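Local atomic coordinates of TRAP dicarboxylate transporter-DctP subunit (Marinobacter aquaeolei, PDB entry 4PFI), a protein that probably binds a small organic acid in the periplasm and delivers it to a TRAP-type membrane transporter. Residues A[155-167]-A[215-227]. Sequence-based numbering, arbitrary orientation.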
loop_
_atom_site.group_PDB
_atom_site.type_symbol
_atom_site.label_atom_id
_atom_site.label_comp_id
_atom_site.label_asym_id
_atom_site.label_seq_id
_atom_site.Cartn_x
_atom_site.Cartn_y
_atom_site.Cartn_z
ATOM N N VAL A 155 4.674 6.121 0.440
ATOM C CA VAL A 155 3.452 6.872 0.696
ATOM C C VAL A 155 2.326 6.009 1.297
ATOM O O VAL A 155 1.998 4.957 0.759
ATOM C CB VAL A 155 2.937 7.501 -0.600
ATOM C CG1 VAL A 155 1.696 8.326 -0.316
ATOM C CG2 VAL A 155 4.047 8.352 -1.252
ATOM N N PRO A 156 1.721 6.463 2.407
ATOM C CA PRO A 156 0.606 5.759 3.071
ATOM C C PRO A 156 -0.719 5.901 2.294
ATOM O O PRO A 156 -1.002 7.003 1.819
ATOM C CB PRO A 156 0.496 6.482 4.420
ATOM C CG PRO A 156 0.947 7.916 4.110
ATOM C CD PRO A 156 2.021 7.766 3.033
ATOM N N GLU A 157 -1.499 4.826 2.135
ATOM C CA GLU A 157 -2.827 4.936 1.495
ATOM C C GLU A 157 -3.931 4.610 2.491
ATOM O O GLU A 157 -5.120 4.782 2.208
ATOM C CB GLU A 157 -2.938 4.067 0.244
ATOM C CG GLU A 157 -1.717 4.165 -0.628
ATOM C CD GLU A 157 -1.846 3.429 -1.961
ATOM O OE1 GLU A 157 -1.240 2.338 -2.100
ATOM O OE2 GLU A 157 -2.531 3.941 -2.883
ATOM N N GLY A 158 -3.544 4.179 3.680
ATOM C CA GLY A 158 -4.503 4.014 4.744
ATOM C C GLY A 158 -4.396 2.669 5.432
ATOM O O GLY A 158 -3.727 1.754 4.945
ATOM N N TRP A 159 -5.026 2.559 6.594
ATOM C CA TRP A 159 -5.127 1.295 7.287
ATOM C C TRP A 159 -5.825 0.252 6.407
ATOM O O TRP A 159 -6.904 0.520 5.872
ATOM C CB TRP A 159 -5.959 1.505 8.545
ATOM C CG TRP A 159 -5.207 2.067 9.699
ATOM C CD1 TRP A 159 -5.414 3.260 10.305
ATOM C CD2 TRP A 159 -4.106 1.450 10.384
ATOM N NE1 TRP A 159 -4.504 3.437 11.331
ATOM C CE2 TRP A 159 -3.694 2.339 11.402
ATOM C CE3 TRP A 159 -3.438 0.233 10.234
ATOM C CZ2 TRP A 159 -2.642 2.051 12.271
ATOM C CZ3 TRP A 159 -2.385 -0.051 11.091
ATOM C CH2 TRP A 159 -2.002 0.854 12.104
HETATM N N MSE A 160 -5.260 -0.945 6.278
HETATM C CA MSE A 160 -5.993 -2.056 5.644
HETATM C C MSE A 160 -7.239 -2.353 6.502
HETATM O O MSE A 160 -7.167 -2.352 7.729
HETATM C CB MSE A 160 -5.134 -3.313 5.500
HETATM C CG MSE A 160 -3.915 -3.125 4.599
HETATM SE SE MSE A 160 -4.406 -2.864 2.721
HETATM C CE MSE A 160 -4.763 -4.742 2.219
ATOM N N THR A 161 -8.368 -2.611 5.858
ATOM C CA THR A 161 -9.611 -2.877 6.564
ATOM C C THR A 161 -10.170 -4.213 6.089
ATOM O O THR A 161 -10.000 -4.571 4.930
ATOM C CB THR A 161 -10.612 -1.745 6.298
ATOM O OG1 THR A 161 -10.161 -0.541 6.959
ATOM C CG2 THR A 161 -11.999 -2.118 6.803
ATOM N N TRP A 162 -10.776 -4.988 6.979
ATOM C CA TRP A 162 -11.246 -6.321 6.615
ATOM C C TRP A 162 -12.768 -6.289 6.395
ATOM O O TRP A 162 -13.477 -5.599 7.123
ATOM C CB TRP A 162 -10.958 -7.308 7.740
ATOM C CG TRP A 162 -9.526 -7.466 8.116
ATOM C CD1 TRP A 162 -8.448 -7.070 7.406
ATOM C CD2 TRP A 162 -9.019 -8.091 9.292
ATOM N NE1 TRP A 162 -7.280 -7.420 8.058
ATOM C CE2 TRP A 162 -7.611 -8.045 9.227
ATOM C CE3 TRP A 162 -9.613 -8.682 10.404
ATOM C CZ2 TRP A 162 -6.799 -8.563 10.216
ATOM C CZ3 TRP A 162 -8.797 -9.198 11.393
ATOM C CH2 TRP A 162 -7.410 -9.140 11.288
ATOM N N THR A 163 -13.269 -7.021 5.401
ATOM C CA THR A 163 -14.700 -7.246 5.268
ATOM C C THR A 163 -14.977 -8.743 5.192
ATOM O O THR A 163 -14.127 -9.539 4.778
ATOM C CB THR A 163 -15.318 -6.578 3.993
ATOM O OG1 THR A 163 -14.807 -7.190 2.809
ATOM C CG2 THR A 163 -14.993 -5.138 3.919
ATOM N N ALA A 164 -16.186 -9.095 5.611
ATOM C CA ALA A 164 -16.694 -10.428 5.533
ATOM C C ALA A 164 -18.196 -10.374 5.841
ATOM O O ALA A 164 -18.780 -9.295 6.009
ATOM C CB ALA A 164 -15.979 -11.322 6.524
ATOM N N ASN A 165 -18.809 -11.555 5.914
ATOM C CA ASN A 165 -20.192 -11.648 6.325
ATOM C C ASN A 165 -20.354 -12.070 7.779
ATOM O O ASN A 165 -21.403 -12.560 8.173
ATOM C CB ASN A 165 -20.973 -12.522 5.360
ATOM C CG ASN A 165 -21.340 -11.770 4.117
ATOM O OD1 ASN A 165 -21.645 -10.576 4.178
ATOM N ND2 ASN A 165 -21.283 -12.436 2.978
ATOM N N ASN A 166 -19.300 -11.853 8.565
ATOM C CA ASN A 166 -19.341 -12.000 10.014
ATOM C C ASN A 166 -18.202 -11.191 10.603
ATOM O O ASN A 166 -17.301 -10.790 9.876
ATOM C CB ASN A 166 -19.221 -13.480 10.429
ATOM C CG ASN A 166 -18.120 -14.211 9.695
ATOM O OD1 ASN A 166 -18.330 -14.790 8.617
ATOM N ND2 ASN A 166 -16.923 -14.164 10.253
ATOM N N PRO A 167 -18.234 -10.929 11.915
ATOM C CA PRO A 167 -17.122 -10.168 12.502
ATOM C C PRO A 167 -15.860 -11.017 12.561
ATOM O O PRO A 167 -15.960 -12.229 12.623
ATOM C CB PRO A 167 -17.610 -9.821 13.921
ATOM C CG PRO A 167 -19.096 -10.162 13.942
ATOM C CD PRO A 167 -19.264 -11.264 12.912
ATOM N N ILE A 215 -15.844 -16.338 -2.209
ATOM C CA ILE A 215 -14.849 -15.737 -1.341
ATOM C C ILE A 215 -15.595 -15.204 -0.124
ATOM O O ILE A 215 -16.674 -14.627 -0.279
ATOM C CB ILE A 215 -14.162 -14.567 -2.077
ATOM C CG1 ILE A 215 -13.265 -15.102 -3.171
ATOM C CG2 ILE A 215 -13.293 -13.770 -1.157
ATOM C CD1 ILE A 215 -12.560 -13.989 -3.932
ATOM N N ASP A 216 -15.049 -15.394 1.070
ATOM C CA ASP A 216 -15.742 -14.994 2.305
ATOM C C ASP A 216 -15.442 -13.582 2.784
ATOM O O ASP A 216 -16.271 -12.948 3.428
ATOM C CB ASP A 216 -15.460 -16.017 3.393
ATOM C CG ASP A 216 -15.958 -17.398 2.988
ATOM O OD1 ASP A 216 -17.200 -17.536 2.782
ATOM O OD2 ASP A 216 -15.127 -18.311 2.787
ATOM N N GLY A 217 -14.283 -13.061 2.428
ATOM C CA GLY A 217 -13.975 -11.688 2.770
ATOM C C GLY A 217 -12.737 -11.229 2.060
ATOM O O GLY A 217 -12.131 -11.975 1.291
ATOM N N GLN A 218 -12.368 -9.994 2.296
ATOM C CA GLN A 218 -11.155 -9.433 1.721
ATOM C C GLN A 218 -10.670 -8.294 2.574
ATOM O O GLN A 218 -11.318 -7.899 3.542
ATOM C CB GLN A 218 -11.366 -8.951 0.276
ATOM C CG GLN A 218 -12.456 -7.865 0.080
ATOM C CD GLN A 218 -11.995 -6.471 0.456
ATOM O OE1 GLN A 218 -11.082 -5.904 -0.151
ATOM N NE2 GLN A 218 -12.585 -5.938 1.499
ATOM N N SER A 219 -9.529 -7.757 2.153
ATOM C CA SER A 219 -8.822 -6.718 2.853
ATOM C C SER A 219 -8.352 -5.650 1.873
ATOM O O SER A 219 -7.824 -5.955 0.824
ATOM C CB SER A 219 -7.592 -7.304 3.582
ATOM O OG SER A 219 -7.102 -6.340 4.510
ATOM N N ASN A 220 -8.535 -4.399 2.254
ATOM C CA ASN A 220 -8.192 -3.242 1.427
ATOM C C ASN A 220 -8.465 -1.998 2.249
ATOM O O ASN A 220 -9.235 -2.051 3.207
ATOM C CB ASN A 220 -9.084 -3.183 0.172
ATOM C CG ASN A 220 -8.427 -3.779 -1.034
ATOM O OD1 ASN A 220 -7.399 -3.290 -1.470
ATOM N ND2 ASN A 220 -8.991 -4.860 -1.559
ATOM N N PRO A 221 -7.866 -0.870 1.857
ATOM C CA PRO A 221 -8.238 0.386 2.508
ATOM C C PRO A 221 -9.680 0.778 2.148
ATOM O O PRO A 221 -10.216 0.372 1.106
ATOM C CB PRO A 221 -7.208 1.398 1.981
ATOM C CG PRO A 221 -6.661 0.798 0.729
ATOM C CD PRO A 221 -6.784 -0.694 0.866
ATOM N N VAL A 222 -10.315 1.522 3.043
ATOM C CA VAL A 222 -11.712 1.877 2.913
ATOM C C VAL A 222 -12.064 2.527 1.562
ATOM O O VAL A 222 -13.109 2.204 0.997
ATOM C CB VAL A 222 -12.129 2.804 4.074
ATOM C CG1 VAL A 222 -13.460 3.457 3.795
ATOM C CG2 VAL A 222 -12.211 1.999 5.349
ATOM N N PHE A 223 -11.221 3.421 1.032
ATOM C CA PHE A 223 -11.552 4.038 -0.256
ATOM C C PHE A 223 -11.622 3.029 -1.376
ATOM O O PHE A 223 -12.402 3.196 -2.287
ATOM C CB PHE A 223 -10.612 5.193 -0.672
ATOM C CG PHE A 223 -9.244 4.766 -1.045
ATOM C CD1 PHE A 223 -8.913 4.456 -2.365
ATOM C CD2 PHE A 223 -8.243 4.683 -0.057
ATOM C CE1 PHE A 223 -7.562 4.065 -2.684
ATOM C CE2 PHE A 223 -6.947 4.294 -0.363
ATOM C CZ PHE A 223 -6.598 3.986 -1.675
ATOM N N ALA A 224 -10.781 2.004 -1.336
ATOM C CA ALA A 224 -10.797 1.004 -2.391
ATOM C C ALA A 224 -12.069 0.115 -2.257
ATOM O O ALA A 224 -12.694 -0.260 -3.257
ATOM C CB ALA A 224 -9.543 0.167 -2.344
ATOM N N ILE A 225 -12.458 -0.188 -1.015
ATOM C CA ILE A 225 -13.680 -0.938 -0.744
ATOM C C ILE A 225 -14.926 -0.195 -1.279
ATOM O O ILE A 225 -15.785 -0.791 -1.937
ATOM C CB ILE A 225 -13.822 -1.189 0.764
ATOM C CG1 ILE A 225 -12.737 -2.183 1.212
ATOM C CG2 ILE A 225 -15.211 -1.710 1.108
ATOM C CD1 ILE A 225 -12.556 -2.261 2.725
ATOM N N GLU A 226 -15.026 1.097 -0.980
ATOM C CA GLU A 226 -16.142 1.902 -1.460
ATOM C C GLU A 226 -16.130 1.961 -2.994
ATOM O O GLU A 226 -17.158 1.782 -3.635
ATOM C CB GLU A 226 -16.117 3.322 -0.855
ATOM C CG GLU A 226 -17.372 4.149 -1.130
ATOM C CD GLU A 226 -17.451 4.678 -2.562
ATOM O OE1 GLU A 226 -16.390 4.979 -3.164
ATOM O OE2 GLU A 226 -18.581 4.795 -3.111
ATOM N N GLU A 227 -14.971 2.247 -3.575
ATOM C CA GLU A 227 -14.842 2.380 -5.027
ATOM C C GLU A 227 -15.292 1.105 -5.788
ATOM O O GLU A 227 -15.952 1.205 -6.828
ATOM C CB GLU A 227 -13.397 2.693 -5.403
ATOM C CG GLU A 227 -13.224 3.059 -6.855
ATOM C CD GLU A 227 -14.068 4.281 -7.247
ATOM O OE1 GLU A 227 -14.110 5.278 -6.475
ATOM O OE2 GLU A 227 -14.709 4.232 -8.324
HETATM O O HOH W 1 -8.827 2.493 5.346
HETATM O O HOH W 2 -17.841 -14.283 5.537
#
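Thr163 and Gln218 face each other as a hydrogen-bonded pair of two antiparallel strands, 161-164 and 217-220. Thr163 N points almost straight at Gln218 O, at 2.8 Å. The Gln218 chain bends at chi2 (79°), which brings its amide back across the pair. Gln218 NE2 then gives Thr163 OG1 a nearly straight bond of 2.9 Å, in the amide plane. Gln218 OE1 accepts from Asn220 ND2 at 2.7 Å, so the buried amide is held at both ends. Thr163 OG1 is also hydrogen-bonded to Gln234 OE1. With an alanine at Gln218, Asn220 ND2 would probably lose this acceptor and Thr163 OG1 its amide donor.

On the same face, helix 222-227 packs against the threonines: Ile225 CD1 meets Thr163 CG2 at 4.0 Å, and Val222 CG2 lies by Thr161 OG1. On the other face, Ser219 OG sits at the edge of the Trp162 ring, 3.3 Å from CD1. The selenium of Met160 (a selenomethionine), atom SE, lies alongside Pro221, 3.7 Å from its CD.

The solvent side lies at Asn165, which is exposed; here a water, not a direct bond, links Asn165 N, Asn166 OD1 and Asp216 O.

At the other end, a second water joins Trp159 O to Val222 N. Asn286 of helix 263-296 bonds both Glu157 O and Phe223 N. Strands 236-239 and 244-252 pair with strand 149-164, setting this contact within the mixed sheet of the solute-binding fold.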